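Local coordinates for protein GH127 beta-L-arabinofuranoside (Geobacillus stearothermophilus, PDB 4QK0) that probably hydrolyses beta-L-arabinofuranosides, as expected of a glycoside hydrolase family 127 beta-L-arabinofuranosidase, at residues A[269-274]-A[340-345]; A[259-264]-A[296-301]; A[275-280]-A[345-350]; A[264-269]-A[334-339]. One frame throughout, in Å; residues are numbered along the deposited sequence.

How the interactions relate
Interactions 4, 1 and 3 follow one another along the same pair of helices, 266-283 and 334-350, from their starts toward their C-terminal ends. Interaction 2 ties the loop leading into the first of them to helix 286-302. Interactions 1 and 4 lie deepest, each centred about 8 Å from the centre of the chain. Small apolar side chains meet in interaction 4, and larger ones with aromatic rings in interaction 1. Interaction 3, about 15 Å out, adds a bridging water and an arginine to alanine packing. Interaction 2 is the furthest out, at about 17 Å, with two exposed residues, and rests chiefly on an asparagine. It touches interaction 1 where Tyr273 reaches Ala262 and Trp343 meets Trp296.

Interaction 1. Residues A[269-274]-A[340-345]; sequences ALYMYT and LVFWTR
Leu340 begins the contact with its backbone: its N lies 3.7 Å from CD1 of Leu270, and its CB borders the same methyl. Further along, the Phe342 ring runs alongside that of Tyr271, the two side chains pointing the same way. CE1 of Tyr271 comes to the edge of the Phe342 ring, near its plane, 4.1 Å from CD2. The helices carrying these residues run nearly parallel, at 15° with axes 8.5 Å apart, consistent with neighbours in one layer of the (alpha/alpha)6 barrel expected of a GH127 catalytic domain. Trp343 comes next. With CG anti to the backbone N (chi1 -174°), its indole extends between the helices and receives CB of Tyr273 over one face, a CH-pi contact 3.7 Å from the centroid of the five-membered ring. The Tyr273 ring itself is inclined to the six-membered ring at 45°. Leu270 crosses the indole at about a right angle, CD2 standing 3.5 Å from CE3. An alanine in place of Trp343 would probably leave Tyr273 CB and Leu270 CD2 facing a gap and take away one of the supports of the Tyr273 ring. Beside the tryptophan backbone, Thr274 OG1 sits 3.1 Å from Trp343 CA, while its hydroxyl donates to Leu270 O.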
loop_
_atom_site.group_PDB
_atom_site.type_symbol
_atom_site.label_atom_id
_atom_site.label_comp_id
_atom_site.label_asym_id
_atom_site.label_seq_id
_atom_site.Cartn_x
_atom_site.Cartn_y
_atom_site.Cartn_z
ATOM N N ALA A 269 -0.808 21.456 -6.315
ATOM C CA ALA A 269 -0.735 22.243 -5.102
ATOM C C ALA A 269 0.464 23.179 -5.133
ATOM O O ALA A 269 0.356 24.344 -4.722
ATOM C CB ALA A 269 -0.666 21.339 -3.871
ATOM N N LEU A 270 1.616 22.642 -5.496
ATOM C CA LEU A 270 2.819 23.412 -5.384
ATOM C C LEU A 270 2.876 24.526 -6.459
ATOM O O LEU A 270 3.422 25.571 -6.187
ATOM C CB LEU A 270 4.032 22.527 -5.485
ATOM C CG LEU A 270 4.222 21.508 -4.350
ATOM C CD1 LEU A 270 5.403 20.649 -4.664
ATOM C CD2 LEU A 270 4.435 22.105 -3.012
ATOM N N TYR A 271 2.300 24.292 -7.631
ATOM C CA TYR A 271 2.160 25.351 -8.607
ATOM C C TYR A 271 1.249 26.475 -8.074
ATOM O O TYR A 271 1.498 27.653 -8.297
ATOM C CB TYR A 271 1.593 24.829 -9.923
ATOM C CG TYR A 271 2.535 24.116 -10.836
ATOM C CD1 TYR A 271 3.847 23.841 -10.483
ATOM C CD2 TYR A 271 2.107 23.714 -12.114
ATOM C CE1 TYR A 271 4.723 23.161 -11.355
ATOM C CE2 TYR A 271 2.970 23.012 -12.968
ATOM C CZ TYR A 271 4.268 22.735 -12.584
ATOM O OH TYR A 271 5.136 22.059 -13.435
HETATM N N MSE A 272 0.206 26.095 -7.365
HETATM C CA MSE A 272 -0.693 27.056 -6.774
HETATM C C MSE A 272 0.032 27.833 -5.715
HETATM O O MSE A 272 -0.038 29.064 -5.692
HETATM C CB MSE A 272 -1.933 26.441 -6.171
HETATM C CG MSE A 272 -2.971 27.490 -5.729
HETATM SE SE MSE A 272 -4.538 26.626 -4.945
HETATM C CE MSE A 272 -3.576 25.993 -3.363
ATOM N N TYR A 273 0.774 27.156 -4.864
ATOM C CA TYR A 273 1.484 27.856 -3.821
ATOM C C TYR A 273 2.495 28.783 -4.396
ATOM O O TYR A 273 2.817 29.829 -3.803
ATOM C CB TYR A 273 2.160 26.915 -2.833
ATOM C CG TYR A 273 1.242 25.828 -2.219
ATOM C CD1 TYR A 273 -0.118 26.002 -2.085
ATOM C CD2 TYR A 273 1.791 24.626 -1.785
ATOM C CE1 TYR A 273 -0.917 25.021 -1.516
ATOM C CE2 TYR A 273 0.992 23.643 -1.211
ATOM C CZ TYR A 273 -0.355 23.837 -1.094
ATOM O OH TYR A 273 -1.102 22.836 -0.529
ATOM N N THR A 274 3.109 28.371 -5.483
ATOM C CA THR A 274 4.159 29.170 -6.069
ATOM C C THR A 274 3.524 30.543 -6.545
ATOM O O THR A 274 4.070 31.589 -6.290
ATOM C CB THR A 274 4.771 28.435 -7.234
ATOM O OG1 THR A 274 5.505 27.285 -6.777
ATOM C CG2 THR A 274 5.712 29.337 -8.050
ATOM N N LEU A 340 8.505 22.021 -6.169
ATOM C CA LEU A 340 8.912 22.521 -4.869
ATOM C C LEU A 340 10.058 23.514 -5.037
ATOM O O LEU A 340 10.126 24.531 -4.371
ATOM C CB LEU A 340 9.297 21.389 -3.974
ATOM C CG LEU A 340 9.848 21.640 -2.580
ATOM C CD1 LEU A 340 8.875 22.470 -1.748
ATOM C CD2 LEU A 340 10.125 20.311 -1.902
ATOM N N VAL A 341 10.968 23.218 -5.934
ATOM C CA VAL A 341 12.052 24.148 -6.182
ATOM C C VAL A 341 11.498 25.527 -6.630
ATOM O O VAL A 341 11.948 26.564 -6.133
ATOM C CB VAL A 341 13.013 23.616 -7.233
ATOM C CG1 VAL A 341 14.052 24.690 -7.613
ATOM C CG2 VAL A 341 13.727 22.369 -6.702
ATOM N N PHE A 342 10.553 25.525 -7.556
ATOM C CA PHE A 342 9.942 26.775 -8.025
ATOM C C PHE A 342 9.333 27.533 -6.837
ATOM O O PHE A 342 9.478 28.749 -6.739
ATOM C CB PHE A 342 8.843 26.583 -9.066
ATOM C CG PHE A 342 9.267 25.875 -10.334
ATOM C CD1 PHE A 342 10.560 25.970 -10.833
ATOM C CD2 PHE A 342 8.342 25.120 -11.043
ATOM C CE1 PHE A 342 10.920 25.318 -12.019
ATOM C CE2 PHE A 342 8.696 24.469 -12.249
ATOM C CZ PHE A 342 9.989 24.581 -12.736
ATOM N N TRP A 343 8.625 26.820 -5.982
ATOM C CA TRP A 343 7.981 27.424 -4.836
ATOM C C TRP A 343 9.007 28.090 -3.941
ATOM O O TRP A 343 8.819 29.246 -3.556
ATOM C CB TRP A 343 7.244 26.386 -4.055
ATOM C CG TRP A 343 6.431 26.916 -2.954
ATOM C CD1 TRP A 343 5.961 28.193 -2.811
ATOM C CD2 TRP A 343 5.894 26.175 -1.852
ATOM N NE1 TRP A 343 5.183 28.279 -1.695
ATOM C CE2 TRP A 343 5.107 27.062 -1.092
ATOM C CE3 TRP A 343 5.972 24.838 -1.460
ATOM C CZ2 TRP A 343 4.427 26.663 0.090
ATOM C CZ3 TRP A 343 5.300 24.437 -0.292
ATOM C CH2 TRP A 343 4.528 25.340 0.461
ATOM N N THR A 344 10.109 27.407 -3.667
ATOM C CA THR A 344 11.097 27.945 -2.755
ATOM C C THR A 344 11.643 29.281 -3.260
ATOM O O THR A 344 11.941 30.186 -2.494
ATOM C CB THR A 344 12.293 26.994 -2.531
ATOM O OG1 THR A 344 12.920 26.695 -3.789
ATOM C CG2 THR A 344 11.824 25.683 -1.893
ATOM N N ARG A 345 11.824 29.386 -4.550
ATOM C CA ARG A 345 12.337 30.600 -5.106
ATOM C C ARG A 345 11.401 31.788 -4.831
ATOM O O ARG A 345 11.878 32.841 -4.545
ATOM C CB ARG A 345 12.591 30.434 -6.594
ATOM C CG ARG A 345 13.530 31.491 -7.160
ATOM C CD ARG A 345 13.548 31.336 -8.656
ATOM N NE ARG A 345 14.131 32.462 -9.351
ATOM C CZ ARG A 345 14.163 32.569 -10.674
ATOM N NH1 ARG A 345 13.655 31.611 -11.451
ATOM N NH2 ARG A 345 14.710 33.636 -11.228
#

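Interaction 2. Residues A[259-264]-A[296-301]; sequences QKQAVG and WENVTK
Asn298 reaches from helix 286-302 to the loop backbone at Lys260, Gln261 and Ala262, and each step of its side chain finds a neighbour. CB lies 3.9 Å from Lys260 O. CG, set anti to the backbone N (chi1 -175°), carries the amide out to Gln261, 3.9 Å from CA. At the tip OD1 accepts a fairly straight hydrogen bond from Ala262 N, 3.0 Å long with 159° at the hydrogen, the donor tilted 33° from the carbonyl plane. Gln303 NE2 donates to the same oxygen and also to Ala262 O. ND2 passes 4.0 Å from Gln261 CG and donates to Asp322 OD1. In the GH127 catalytic domain this fastens the loop leading into strand 264-265 and helix 266-283 to the following helix, so a buried amide joins elements at the two ends of a helical hairpin. Cutting Asn298 back to an alanine would probably leave Ala262 N-H without its acceptor and deprive Gln303 and Asp322 of a common partner. One residue along the helix, Val299 CG2 packs 3.6 Å from Ala262 CB, with Tyr273 of helix 266-283 resting against both side chains. The side chain of Gln261 crosses the asparagine obliquely, its amide plane nearly perpendicular to that of Asn298.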
loop_
_atom_site.group_PDB
_atom_site.type_symbol
_atom_site.label_atom_id
_atom_site.label_comp_id
_atom_site.label_asym_id
_atom_site.label_seq_id
_atom_site.Cartn_x
_atom_site.Cartn_y
_atom_site.Cartn_z
ATOM N N GLN A 259 -6.914 27.399 3.396
ATOM C CA GLN A 259 -6.159 26.138 3.295
ATOM C C GLN A 259 -4.959 26.182 4.229
ATOM O O GLN A 259 -3.989 26.939 4.026
ATOM C CB GLN A 259 -5.752 25.847 1.828
ATOM C CG GLN A 259 -6.958 25.582 0.971
ATOM C CD GLN A 259 -6.620 25.222 -0.465
ATOM O OE1 GLN A 259 -5.565 24.616 -0.754
ATOM N NE2 GLN A 259 -7.496 25.622 -1.391
ATOM N N LYS A 260 -5.034 25.365 5.274
ATOM C CA LYS A 260 -3.976 25.286 6.256
ATOM C C LYS A 260 -3.147 24.012 6.184
ATOM O O LYS A 260 -2.096 23.935 6.834
ATOM C CB LYS A 260 -4.579 25.423 7.652
ATOM C CG LYS A 260 -5.230 26.784 7.865
ATOM C CD LYS A 260 -5.710 26.974 9.296
ATOM C CE LYS A 260 -6.726 28.108 9.390
ATOM N NZ LYS A 260 -6.299 29.302 8.602
ATOM N N GLN A 261 -3.633 23.034 5.414
ATOM C CA GLN A 261 -2.874 21.824 5.076
ATOM C C GLN A 261 -2.772 21.646 3.602
ATOM O O GLN A 261 -3.713 21.922 2.857
ATOM C CB GLN A 261 -3.532 20.534 5.608
ATOM C CG GLN A 261 -3.472 20.371 7.112
ATOM C CD GLN A 261 -4.571 21.163 7.772
ATOM O OE1 GLN A 261 -5.661 21.270 7.230
ATOM N NE2 GLN A 261 -4.297 21.706 8.944
ATOM N N ALA A 262 -1.643 21.106 3.195
ATOM C CA ALA A 262 -1.477 20.625 1.836
ATOM C C ALA A 262 -2.314 19.379 1.659
ATOM O O ALA A 262 -2.279 18.476 2.482
ATOM C CB ALA A 262 -0.028 20.311 1.568
ATOM N N VAL A 263 -3.125 19.393 0.614
ATOM C CA VAL A 263 -3.987 18.281 0.230
ATOM C C VAL A 263 -3.958 18.139 -1.282
ATOM O O VAL A 263 -3.592 19.078 -2.007
ATOM C CB VAL A 263 -5.442 18.489 0.672
ATOM C CG1 VAL A 263 -5.524 18.677 2.185
ATOM C CG2 VAL A 263 -6.064 19.687 -0.007
ATOM N N GLY A 264 -4.411 16.994 -1.754
ATOM C CA GLY A 264 -4.639 16.753 -3.146
ATOM C C GLY A 264 -3.385 16.489 -3.927
ATOM O O GLY A 264 -2.355 16.155 -3.388
ATOM N N TRP A 296 3.717 26.353 3.791
ATOM C CA TRP A 296 5.107 25.995 3.749
ATOM C C TRP A 296 5.505 25.134 4.913
ATOM O O TRP A 296 6.229 24.149 4.761
ATOM C CB TRP A 296 5.990 27.244 3.783
ATOM C CG TRP A 296 7.414 26.909 3.937
ATOM C CD1 TRP A 296 8.136 26.912 5.058
ATOM C CD2 TRP A 296 8.271 26.461 2.905
ATOM N NE1 TRP A 296 9.407 26.502 4.802
ATOM C CE2 TRP A 296 9.512 26.227 3.478
ATOM C CE3 TRP A 296 8.105 26.282 1.543
ATOM C CZ2 TRP A 296 10.589 25.829 2.761
ATOM C CZ3 TRP A 296 9.137 25.859 0.816
ATOM C CH2 TRP A 296 10.396 25.615 1.423
ATOM N N GLU A 297 5.160 25.569 6.096
ATOM C CA GLU A 297 5.461 24.803 7.294
ATOM C C GLU A 297 4.778 23.432 7.249
ATOM O O GLU A 297 5.379 22.447 7.627
ATOM C CB GLU A 297 5.000 25.564 8.545
ATOM C CG GLU A 297 5.845 26.835 8.786
ATOM C CD GLU A 297 7.291 26.542 9.219
ATOM O OE1 GLU A 297 7.464 25.934 10.310
ATOM O OE2 GLU A 297 8.268 26.889 8.492
ATOM N N ASN A 298 3.527 23.369 6.787
ATOM C CA ASN A 298 2.858 22.109 6.747
ATOM C C ASN A 298 3.562 21.148 5.756
ATOM O O ASN A 298 3.805 19.979 6.073
ATOM C CB ASN A 298 1.430 22.258 6.356
ATOM C CG ASN A 298 0.679 20.918 6.436
ATOM O OD1 ASN A 298 0.200 20.377 5.436
ATOM N ND2 ASN A 298 0.517 20.419 7.662
ATOM N N VAL A 299 3.877 21.628 4.556
ATOM C CA VAL A 299 4.491 20.758 3.544
ATOM C C VAL A 299 5.867 20.300 4.029
ATOM O O VAL A 299 6.143 19.112 4.029
ATOM C CB VAL A 299 4.642 21.459 2.189
ATOM C CG1 VAL A 299 5.511 20.643 1.285
ATOM C CG2 VAL A 299 3.305 21.645 1.567
ATOM N N THR A 300 6.693 21.232 4.483
ATOM C CA THR A 300 8.094 20.962 4.642
ATOM C C THR A 300 8.407 20.415 6.019
ATOM O O THR A 300 9.465 19.852 6.197
ATOM C CB THR A 300 8.993 22.212 4.398
ATOM O OG1 THR A 300 8.715 23.223 5.368
ATOM C CG2 THR A 300 8.766 22.736 3.050
ATOM N N LYS A 301 7.543 20.627 6.988
ATOM C CA LYS A 301 7.756 20.048 8.289
ATOM C C LYS A 301 6.845 18.831 8.608
ATOM O O LYS A 301 6.967 18.232 9.672
ATOM C CB LYS A 301 7.591 21.100 9.359
ATOM C CG LYS A 301 8.733 22.117 9.196
ATOM C CD LYS A 301 9.323 22.778 10.441
ATOM C CE LYS A 301 10.451 23.743 10.031
ATOM N NZ LYS A 301 9.931 24.890 9.213
#

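Interaction 3. Residues A[275-280]-A[345-350]; sequences AMAGLA and RRMLEL
The guanidinium of Arg346 passes obliquely by Gly278 CA, and Arg346 CD lies 4.1 Å from that CA. With no side chain at Gly278 to obstruct it, the arginine runs close along helix 266-283. On its own helix NH1 bonds Glu349 OE1 at 2.9 Å in a salt bridge on the oxygen's syn lone pair, with OE1 itself 20° out of the guanidinium plane. NH1 has a second carboxylate partner in Glu203 on helix 194-205, so two acidic groups help to fix the end of the arginine. Nearer the backbones the contact is apolar. Ala277 CB meets Arg346 CB at 3.7 Å and the selenium of the selenomethionine at Met347 at 3.9 Å. Ala280 CB packs against CD1 of Leu350 at 3.8 Å. That methyl arrives because Leu350 CG stands anti to the backbone N (chi1 -173°), which swings the branch toward the other helix. Between the backbones one water donates to Ala277 O at 3.0 Å and to Arg346 O at 2.6 Å, so it bridges two acceptors, one on each helix, that could not bond each other; Leu350 N bonds Arg346 O only weakly. The helices run side by side in the same direction, inclined at 22° with axes 8.4 Å apart, as neighbouring helices of one layer do in an (alpha/alpha)6 barrel, the fold expected for this catalytic domain.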
loop_
_atom_site.group_PDB
_atom_site.type_symbol
_atom_site.label_atom_id
_atom_site.label_comp_id
_atom_site.label_asym_id
_atom_site.label_seq_id
_atom_site.Cartn_x
_atom_site.Cartn_y
_atom_site.Cartn_z
ATOM N N ALA A 275 2.350 30.483 -7.151
ATOM C CA ALA A 275 1.613 31.658 -7.542
ATOM C C ALA A 275 1.206 32.516 -6.306
ATOM O O ALA A 275 1.382 33.728 -6.296
ATOM C CB ALA A 275 0.411 31.309 -8.370
HETATM N N MSE A 276 0.710 31.862 -5.275
HETATM C CA MSE A 276 0.302 32.568 -4.085
HETATM C C MSE A 276 1.443 33.342 -3.487
HETATM O O MSE A 276 1.248 34.478 -3.073
HETATM C CB MSE A 276 -0.255 31.620 -3.038
HETATM C CG MSE A 276 -1.577 31.022 -3.518
HETATM SE SE MSE A 276 -2.047 29.550 -2.289
HETATM C CE MSE A 276 -1.997 30.335 -0.501
ATOM N N ALA A 277 2.633 32.753 -3.443
ATOM C CA ALA A 277 3.793 33.413 -2.856
ATOM C C ALA A 277 4.273 34.610 -3.679
ATOM O O ALA A 277 4.636 35.642 -3.123
ATOM C CB ALA A 277 4.921 32.440 -2.685
ATOM N N GLY A 278 4.277 34.448 -4.999
ATOM C CA GLY A 278 4.566 35.543 -5.930
ATOM C C GLY A 278 3.577 36.708 -5.779
ATOM O O GLY A 278 3.998 37.834 -5.734
ATOM N N LEU A 279 2.287 36.423 -5.678
ATOM C CA LEU A 279 1.283 37.439 -5.488
ATOM C C LEU A 279 1.369 38.111 -4.108
ATOM O O LEU A 279 1.287 39.316 -4.021
ATOM C CB LEU A 279 -0.098 36.882 -5.630
ATOM C CG LEU A 279 -0.485 36.472 -7.037
ATOM C CD1 LEU A 279 -1.710 35.552 -6.970
ATOM C CD2 LEU A 279 -0.747 37.680 -7.926
ATOM N N ALA A 280 1.590 37.350 -3.050
ATOM C CA ALA A 280 1.813 37.967 -1.750
ATOM C C ALA A 280 2.959 38.992 -1.785
ATOM O O ALA A 280 2.880 40.028 -1.170
ATOM C CB ALA A 280 2.110 36.928 -0.703
ATOM N N ARG A 345 11.824 29.386 -4.550
ATOM C CA ARG A 345 12.337 30.600 -5.106
ATOM C C ARG A 345 11.401 31.788 -4.831
ATOM O O ARG A 345 11.878 32.841 -4.545
ATOM C CB ARG A 345 12.591 30.434 -6.594
ATOM C CG ARG A 345 13.530 31.491 -7.160
ATOM C CD ARG A 345 13.548 31.336 -8.656
ATOM N NE ARG A 345 14.131 32.462 -9.351
ATOM C CZ ARG A 345 14.163 32.569 -10.674
ATOM N NH1 ARG A 345 13.655 31.611 -11.451
ATOM N NH2 ARG A 345 14.710 33.636 -11.228
ATOM N N ARG A 346 10.090 31.616 -4.968
ATOM C CA ARG A 346 9.154 32.663 -4.638
ATOM C C ARG A 346 9.091 32.918 -3.148
ATOM O O ARG A 346 8.837 34.059 -2.720
ATOM C CB ARG A 346 7.754 32.342 -5.136
ATOM C CG ARG A 346 7.649 32.309 -6.645
ATOM C CD ARG A 346 7.985 33.650 -7.266
ATOM N NE ARG A 346 7.531 33.775 -8.643
ATOM C CZ ARG A 346 7.670 34.871 -9.392
ATOM N NH1 ARG A 346 8.249 35.946 -8.886
ATOM N NH2 ARG A 346 7.250 34.890 -10.672
HETATM N N MSE A 347 9.254 31.867 -2.337
HETATM C CA MSE A 347 9.224 32.084 -0.877
HETATM C C MSE A 347 10.396 32.966 -0.532
HETATM O O MSE A 347 10.291 33.816 0.320
HETATM C CB MSE A 347 9.296 30.830 -0.038
HETATM C CG MSE A 347 8.071 29.916 -0.147
HETATM SE SE MSE A 347 6.423 30.758 0.460
HETATM C CE MSE A 347 6.751 30.851 2.395
ATOM N N LEU A 348 11.531 32.744 -1.148
ATOM C CA LEU A 348 12.699 33.564 -0.900
ATOM C C LEU A 348 12.464 35.040 -1.242
ATOM O O LEU A 348 13.003 35.896 -0.601
ATOM C CB LEU A 348 13.884 33.069 -1.706
ATOM C CG LEU A 348 14.530 31.842 -1.072
ATOM C CD1 LEU A 348 15.545 31.231 -2.027
ATOM C CD2 LEU A 348 15.164 32.203 0.261
ATOM N N GLU A 349 11.667 35.316 -2.265
ATOM C CA GLU A 349 11.334 36.697 -2.630
ATOM C C GLU A 349 10.350 37.290 -1.644
ATOM O O GLU A 349 10.276 38.484 -1.471
ATOM C CB GLU A 349 10.810 36.748 -4.063
ATOM C CG GLU A 349 11.938 36.419 -5.063
ATOM C CD GLU A 349 11.459 36.142 -6.498
ATOM O OE1 GLU A 349 10.240 36.312 -6.767
ATOM O OE2 GLU A 349 12.295 35.726 -7.344
ATOM N N LEU A 350 9.639 36.442 -0.930
ATOM C CA LEU A 350 8.697 36.901 0.064
ATOM C C LEU A 350 9.324 37.163 1.428
ATOM O O LEU A 350 8.871 38.015 2.185
ATOM C CB LEU A 350 7.646 35.832 0.197
ATOM C CG LEU A 350 6.416 36.049 1.041
ATOM C CD1 LEU A 350 5.654 37.276 0.550
ATOM C CD2 LEU A 350 5.543 34.799 0.943
HETATM O O HOH W 1 7.546 36.033 -3.785
#

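Interaction 4. Residues A[264-269]-A[334-339]; sequences GHAVRA and TCASIA
Val267 and Ala336 bring the two helices together, their CA atoms 4.7 Å apart, and every contact between the segments is apolar. CG2 of Val267, anti to the carbonyl carbon, presses against the backbone of the other helix, 3.7 Å from Ala336 N, and also lies 3.9 Å from Cys335 CB and 4.0 Å from Ala336 CB. Its other branch, CG1, is more loosely set against Ala339 CB. From the preceding residue, Ala266 CB meets Ala336 CB at 4.1 Å. Cys335 offers its CB to this contact; it forms a disulfide with Cys412 in another structure of this protein, but not in this one. The polar interactions stay within each segment or turn outward. His265 is the N-cap of helix 266-283: its ND1 accepts from Arg268 N in a long, weak bond of 3.3 Å that is nonetheless almost straight, the amide lying at the ring edge in its plane. Arg268 NH1 sits over the centre of one face of the same ring, 3.2 Å above its plane. NE2 of the imidazole is hydrogen-bonded to Glu317, and Arg268 NE donates to Gly190 O; on the other helix Ser337 OG bonds Gly308 O. Small side chains thus let the helices close up around Val267, held together by apolar contacts alone, while the charged and hydrogen-bonding groups are left to secure the helix start and the surrounding loops.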
loop_
_atom_site.group_PDB
_atom_site.type_symbol
_atom_site.label_atom_id
_atom_site.label_comp_id
_atom_site.label_asym_id
_atom_site.label_seq_id
_atom_site.Cartn_x
_atom_site.Cartn_y
_atom_site.Cartn_z
ATOM N N GLY A 264 -4.411 16.994 -1.754
ATOM C CA GLY A 264 -4.639 16.753 -3.146
ATOM C C GLY A 264 -3.385 16.489 -3.927
ATOM O O GLY A 264 -2.355 16.155 -3.388
ATOM N N HIS A 265 -3.519 16.639 -5.237
ATOM C CA HIS A 265 -2.431 16.383 -6.182
ATOM C C HIS A 265 -1.272 17.327 -5.902
ATOM O O HIS A 265 -1.474 18.549 -5.828
ATOM C CB HIS A 265 -2.996 16.619 -7.598
ATOM C CG HIS A 265 -2.091 16.179 -8.682
ATOM N ND1 HIS A 265 -1.054 16.956 -9.143
ATOM C CD2 HIS A 265 -2.046 15.026 -9.394
ATOM C CE1 HIS A 265 -0.394 16.290 -10.073
ATOM N NE2 HIS A 265 -0.973 15.113 -10.236
ATOM N N ALA A 266 -0.059 16.780 -5.785
ATOM C CA ALA A 266 1.045 17.516 -5.286
ATOM C C ALA A 266 1.577 18.575 -6.233
ATOM O O ALA A 266 1.924 19.648 -5.766
ATOM C CB ALA A 266 2.170 16.620 -4.862
ATOM N N VAL A 267 1.672 18.279 -7.536
ATOM C CA VAL A 267 2.175 19.262 -8.476
ATOM C C VAL A 267 1.198 20.433 -8.580
ATOM O O VAL A 267 1.601 21.594 -8.548
ATOM C CB VAL A 267 2.390 18.674 -9.877
ATOM C CG1 VAL A 267 3.037 19.699 -10.764
ATOM C CG2 VAL A 267 3.307 17.431 -9.830
ATOM N N ARG A 268 -0.073 20.126 -8.686
ATOM C CA ARG A 268 -1.117 21.118 -8.707
ATOM C C ARG A 268 -0.973 22.043 -7.490
ATOM O O ARG A 268 -0.972 23.291 -7.616
ATOM C CB ARG A 268 -2.486 20.484 -8.681
ATOM C CG ARG A 268 -2.956 19.963 -10.017
ATOM C CD ARG A 268 -4.348 19.300 -9.921
ATOM N NE ARG A 268 -4.896 18.935 -11.217
ATOM C CZ ARG A 268 -4.468 17.921 -11.965
ATOM N NH1 ARG A 268 -3.503 17.143 -11.542
ATOM N NH2 ARG A 268 -4.982 17.729 -13.164
ATOM N N ALA A 269 -0.808 21.456 -6.315
ATOM C CA ALA A 269 -0.735 22.243 -5.102
ATOM C C ALA A 269 0.464 23.179 -5.133
ATOM O O ALA A 269 0.356 24.344 -4.722
ATOM C CB ALA A 269 -0.666 21.339 -3.871
ATOM N N THR A 334 8.742 13.212 -9.775
ATOM C CA THR A 334 9.806 14.080 -10.207
ATOM C C THR A 334 9.288 15.520 -10.368
ATOM O O THR A 334 9.879 16.428 -9.821
ATOM C CB THR A 334 10.433 13.553 -11.536
ATOM O OG1 THR A 334 10.919 12.212 -11.349
ATOM C CG2 THR A 334 11.593 14.418 -11.943
ATOM N N CYS A 335 8.171 15.678 -11.059
ATOM C CA CYS A 335 7.585 16.973 -11.306
ATOM C C CYS A 335 7.198 17.726 -10.015
ATOM O O CYS A 335 7.242 18.946 -9.977
ATOM C CB CYS A 335 6.377 16.853 -12.221
ATOM S SG CYS A 335 6.883 16.617 -13.911
ATOM N N ALA A 336 6.873 16.999 -8.948
ATOM C CA ALA A 336 6.471 17.653 -7.712
ATOM C C ALA A 336 7.686 18.218 -7.028
ATOM O O ALA A 336 7.589 19.242 -6.373
ATOM C CB ALA A 336 5.760 16.694 -6.782
ATOM N N SER A 337 8.815 17.525 -7.131
ATOM C CA SER A 337 10.027 17.992 -6.507
ATOM C C SER A 337 10.591 19.216 -7.273
ATOM O O SER A 337 11.073 20.165 -6.652
ATOM C CB SER A 337 11.058 16.890 -6.410
ATOM O OG SER A 337 10.769 16.092 -5.283
ATOM N N ILE A 338 10.454 19.209 -8.602
ATOM C CA ILE A 338 10.761 20.354 -9.408
ATOM C C ILE A 338 9.859 21.497 -8.979
ATOM O O ILE A 338 10.296 22.638 -8.802
ATOM C CB ILE A 338 10.557 20.024 -10.890
ATOM C CG1 ILE A 338 11.575 18.984 -11.356
ATOM C CG2 ILE A 338 10.613 21.275 -11.739
ATOM C CD1 ILE A 338 11.270 18.455 -12.752
ATOM N N ALA A 339 8.563 21.227 -8.829
ATOM C CA ALA A 339 7.626 22.299 -8.434
ATOM C C ALA A 339 7.980 22.863 -7.049
ATOM O O ALA A 339 7.813 24.053 -6.791
ATOM C CB ALA A 339 6.217 21.783 -8.404
#